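Local coordinates for hypothetical protein (PDB 4M8R) that is of unknown function but folds into an Ig-like N-terminal domain followed by a WD40-like domain of the beta-propeller class, at residues A[153-165]-A[414-423]. Numbering follows the deposited sequence.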
loop_
_atom_site.group_PDB
_atom_site.type_symbol
_atom_site.label_atom_id
_atom_site.label_comp_id
_atom_site.label_asym_id
_atom_site.label_seq_id
_atom_site.Cartn_x
_atom_site.Cartn_y
_atom_site.Cartn_z
ATOM N N ARG A 153 8.799 15.914 30.554
ATOM C CA ARG A 153 7.400 16.265 30.739
ATOM C C ARG A 153 6.607 15.965 29.474
ATOM O O ARG A 153 7.164 15.982 28.381
ATOM C CB ARG A 153 7.348 17.759 31.025
ATOM C CG ARG A 153 6.126 18.258 31.757
ATOM C CD ARG A 153 6.381 19.677 32.239
ATOM N NE ARG A 153 6.656 20.587 31.123
ATOM C CZ ARG A 153 5.873 21.598 30.738
ATOM N NH1 ARG A 153 4.735 21.877 31.373
ATOM N NH2 ARG A 153 6.239 22.349 29.707
ATOM N N SER A 154 5.309 15.708 29.623
ATOM C CA SER A 154 4.412 15.531 28.480
ATOM C C SER A 154 4.912 14.407 27.580
ATOM O O SER A 154 5.027 14.557 26.362
ATOM C CB SER A 154 4.296 16.840 27.694
ATOM O OG SER A 154 3.249 16.772 26.747
ATOM N N VAL A 155 5.201 13.274 28.200
ATOM C CA VAL A 155 5.912 12.200 27.532
ATOM C C VAL A 155 4.989 11.392 26.628
ATOM O O VAL A 155 3.925 10.944 27.050
ATOM C CB VAL A 155 6.596 11.285 28.556
ATOM C CG1 VAL A 155 7.361 10.177 27.853
ATOM C CG2 VAL A 155 7.530 12.111 29.430
ATOM N N VAL A 156 5.419 11.210 25.384
ATOM C CA VAL A 156 4.638 10.517 24.368
ATOM C C VAL A 156 5.547 9.662 23.502
ATOM O O VAL A 156 6.770 9.777 23.566
ATOM C CB VAL A 156 3.898 11.510 23.454
ATOM C CG1 VAL A 156 2.898 12.324 24.251
ATOM C CG2 VAL A 156 4.877 12.434 22.741
ATOM N N ASN A 157 4.937 8.816 22.680
ATOM C CA ASN A 157 5.675 7.942 21.783
ATOM C C ASN A 157 5.213 8.126 20.356
ATOM O O ASN A 157 4.023 8.260 20.097
ATOM C CB ASN A 157 5.468 6.485 22.185
ATOM C CG ASN A 157 5.958 5.505 21.124
ATOM O OD1 ASN A 157 5.158 4.826 20.478
ATOM N ND2 ASN A 157 7.276 5.421 20.943
ATOM N N LEU A 158 6.162 8.154 19.428
ATOM C CA LEU A 158 5.843 8.008 18.021
ATOM C C LEU A 158 6.068 6.554 17.677
ATOM O O LEU A 158 7.168 6.042 17.843
ATOM C CB LEU A 158 6.727 8.902 17.158
ATOM C CG LEU A 158 6.510 8.765 15.648
ATOM C CD1 LEU A 158 5.061 9.034 15.269
ATOM C CD2 LEU A 158 7.448 9.708 14.912
ATOM N N GLN A 159 5.030 5.883 17.197
ATOM C CA GLN A 159 5.105 4.448 16.989
ATOM C C GLN A 159 6.333 4.058 16.162
ATOM O O GLN A 159 6.697 4.744 15.209
ATOM C CB GLN A 159 3.822 3.904 16.353
ATOM C CG GLN A 159 3.467 4.486 14.992
ATOM C CD GLN A 159 2.383 3.694 14.269
ATOM O OE1 GLN A 159 1.886 2.681 14.773
ATOM N NE2 GLN A 159 2.016 4.155 13.072
ATOM N N LYS A 160 6.968 2.960 16.571
ATOM C CA LYS A 160 8.130 2.358 15.894
ATOM C C LYS A 160 9.463 3.058 16.126
ATOM O O LYS A 160 10.479 2.583 15.640
ATOM C CB LYS A 160 7.889 2.182 14.391
ATOM C CG LYS A 160 6.646 1.378 14.058
ATOM C CD LYS A 160 6.479 1.246 12.557
ATOM C CE LYS A 160 5.254 0.421 12.214
ATOM N NZ LYS A 160 5.023 0.410 10.743
ATOM N N THR A 161 9.482 4.159 16.866
ATOM C CA THR A 161 10.733 4.869 17.129
ATOM C C THR A 161 11.561 4.245 18.245
ATOM O O THR A 161 12.753 4.522 18.353
ATOM C CB THR A 161 10.479 6.344 17.479
ATOM O OG1 THR A 161 9.608 6.430 18.612
ATOM C CG2 THR A 161 9.858 7.056 16.296
ATOM N N TYR A 162 10.934 3.399 19.056
ATOM C CA TYR A 162 11.577 2.766 20.221
ATOM C C TYR A 162 12.294 3.804 21.079
ATOM O O TYR A 162 13.501 3.718 21.323
ATOM C CB TYR A 162 12.519 1.616 19.813
ATOM C CG TYR A 162 12.839 0.664 20.955
ATOM C CD1 TYR A 162 11.826 -0.027 21.618
ATOM C CD2 TYR A 162 14.151 0.436 21.358
ATOM C CE1 TYR A 162 12.107 -0.900 22.657
ATOM C CE2 TYR A 162 14.444 -0.440 22.398
ATOM C CZ TYR A 162 13.417 -1.104 23.044
ATOM O OH TYR A 162 13.698 -1.975 24.074
ATOM N N GLY A 163 11.512 4.784 21.519
ATOM C CA GLY A 163 11.973 5.813 22.429
ATOM C C GLY A 163 10.833 6.759 22.750
ATOM O O GLY A 163 9.717 6.576 22.254
ATOM N N LEU A 164 11.112 7.774 23.565
ATOM C CA LEU A 164 10.076 8.680 24.053
ATOM C C LEU A 164 10.377 10.123 23.717
ATOM O O LEU A 164 11.511 10.577 23.852
ATOM C CB LEU A 164 9.925 8.552 25.564
ATOM C CG LEU A 164 9.571 7.163 26.090
ATOM C CD1 LEU A 164 9.645 7.131 27.609
ATOM C CD2 LEU A 164 8.195 6.734 25.609
ATOM N N CYS A 165 9.344 10.837 23.279
ATOM C CA CYS A 165 9.424 12.270 23.059
ATOM C C CYS A 165 8.777 12.984 24.240
ATOM O O CYS A 165 7.845 12.469 24.848
ATOM C CB CYS A 165 8.717 12.652 21.757
ATOM S SG CYS A 165 9.455 11.916 20.274
HETATM N N MSE A 414 2.437 0.800 40.841
HETATM C CA MSE A 414 2.579 1.982 39.984
HETATM C C MSE A 414 2.892 3.270 40.718
HETATM O O MSE A 414 2.003 4.102 40.918
HETATM C CB MSE A 414 1.284 2.159 39.174
HETATM C CG MSE A 414 0.866 0.916 38.380
HETATM SE SE MSE A 414 2.119 0.507 36.907
HETATM C CE MSE A 414 1.143 1.455 35.490
ATOM N N PRO A 415 4.164 3.462 41.119
ATOM C CA PRO A 415 4.588 4.723 41.739
ATOM C C PRO A 415 4.901 5.814 40.699
ATOM O O PRO A 415 6.012 6.356 40.676
ATOM C CB PRO A 415 5.843 4.311 42.517
ATOM C CG PRO A 415 6.424 3.209 41.703
ATOM C CD PRO A 415 5.260 2.476 41.087
ATOM N N TYR A 416 3.911 6.132 39.862
ATOM C CA TYR A 416 4.071 7.063 38.741
ATOM C C TYR A 416 2.882 8.014 38.643
ATOM O O TYR A 416 1.757 7.649 38.990
ATOM C CB TYR A 416 4.150 6.308 37.406
ATOM C CG TYR A 416 5.022 5.072 37.382
ATOM C CD1 TYR A 416 6.392 5.159 37.576
ATOM C CD2 TYR A 416 4.474 3.818 37.127
ATOM C CE1 TYR A 416 7.194 4.030 37.543
ATOM C CE2 TYR A 416 5.271 2.681 37.089
ATOM C CZ TYR A 416 6.628 2.796 37.298
ATOM O OH TYR A 416 7.424 1.677 37.263
ATOM N N ASN A 417 3.137 9.222 38.144
ATOM C CA ASN A 417 2.069 10.157 37.752
ATOM C C ASN A 417 1.830 10.162 36.246
ATOM O O ASN A 417 0.759 10.564 35.787
ATOM C CB ASN A 417 2.390 11.587 38.209
ATOM C CG ASN A 417 1.906 11.877 39.617
ATOM O OD1 ASN A 417 0.777 11.543 39.978
ATOM N ND2 ASN A 417 2.753 12.517 40.417
ATOM N N SER A 418 2.832 9.734 35.484
ATOM C CA SER A 418 2.713 9.634 34.037
ATOM C C SER A 418 3.142 8.255 33.579
ATOM O O SER A 418 4.196 7.755 33.983
ATOM C CB SER A 418 3.584 10.688 33.359
ATOM O OG SER A 418 3.285 11.980 33.852
ATOM N N VAL A 419 2.310 7.639 32.746
ATOM C CA VAL A 419 2.692 6.421 32.038
ATOM C C VAL A 419 2.426 6.611 30.554
ATOM O O VAL A 419 1.573 7.409 30.169
ATOM C CB VAL A 419 1.944 5.171 32.545
ATOM C CG1 VAL A 419 2.378 4.841 33.964
ATOM C CG2 VAL A 419 0.433 5.350 32.458
ATOM N N VAL A 420 3.155 5.868 29.730
ATOM C CA VAL A 420 3.058 5.999 28.287
ATOM C C VAL A 420 3.244 4.652 27.606
ATOM O O VAL A 420 4.149 3.894 27.948
ATOM C CB VAL A 420 4.094 7.021 27.753
ATOM C CG1 VAL A 420 5.501 6.695 28.246
ATOM C CG2 VAL A 420 4.061 7.086 26.233
ATOM N N TRP A 421 2.370 4.353 26.652
ATOM C CA TRP A 421 2.553 3.199 25.777
ATOM C C TRP A 421 3.576 3.548 24.695
ATOM O O TRP A 421 3.559 4.657 24.156
ATOM C CB TRP A 421 1.234 2.817 25.109
ATOM C CG TRP A 421 0.305 1.991 25.952
ATOM C CD1 TRP A 421 -0.909 2.367 26.439
ATOM C CD2 TRP A 421 0.511 0.641 26.383
ATOM N NE1 TRP A 421 -1.472 1.341 27.148
ATOM C CE2 TRP A 421 -0.623 0.270 27.131
ATOM C CE3 TRP A 421 1.541 -0.286 26.209
ATOM C CZ2 TRP A 421 -0.759 -0.994 27.711
ATOM C CZ3 TRP A 421 1.409 -1.544 26.787
ATOM C CH2 TRP A 421 0.265 -1.886 27.528
ATOM N N ALA A 422 4.460 2.609 24.371
ATOM C CA ALA A 422 5.480 2.869 23.357
ATOM C C ALA A 422 6.008 1.621 22.687
ATOM O O ALA A 422 6.061 0.552 23.290
ATOM C CB ALA A 422 6.637 3.643 23.962
ATOM N N ASN A 423 6.365 1.775 21.416
ATOM C CA ASN A 423 7.206 0.814 20.711
ATOM C C ASN A 423 8.130 1.560 19.746
ATOM O O ASN A 423 8.196 2.800 19.787
ATOM C CB ASN A 423 6.367 -0.239 19.978
ATOM C CG ASN A 423 5.658 0.313 18.755
ATOM O OD1 ASN A 423 5.547 1.524 18.573
ATOM N ND2 ASN A 423 5.181 -0.584 17.905
ATOM O OXT ASN A 423 8.820 0.953 18.921
#
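The side-chain amide of Asn157 lies along the end of strand 419-422 and grips the last residue of the chain at two points. Its ND2 donates to the terminal carboxylate oxygen O of Asn423 over 3.0 Å, in the carboxylate plane, while OD1 receives a weak bond from Asn423 N. With CG anti to the backbone N (chi1 168°), the amide is carried across to Ala422, whose CB sits 3.5 Å from Asn157 CG. The other hydrogen of ND2 goes to Gly163 O, within the amide plane and nearly straight onto the carbonyl, which fixes the rotation of the group. A leucine in place of Asn157 would probably leave Asn423 O and Gly163 O without this shared donor and loosen the hold on the chain end. Tyr162 N is a second donor to Asn423 O, at 2.9 Å. The Asn423 side chain turns back to the type II turn from Leu158 to Thr161, where OD1 accepts Lys160 N at 2.8 Å from above its carbonyl plane. Strands 153-156 and 419-422 belong to adjacent four-stranded sheets, and the latter completes the sheet begun by strands 118-123, 128-133 and 143-145, consistent with the "velcro" closure of a beta-propeller. Between these sheets the contact becomes apolar. Leu164 CD2 meets Val420 CG1 tip to tip at 3.8 Å and also touches Ala422 CB, while Val155 crosses Val420 at about a right angle. Val420 CG2 packs over the backbone at Val156 CA. Further out, Thr161 OG1 and Thr161 N both bond to Leu158 O and brace the turn. Asn423 ND2 donates to Lys115 O, and Leu164 rests on Ile129 of strand 128-133.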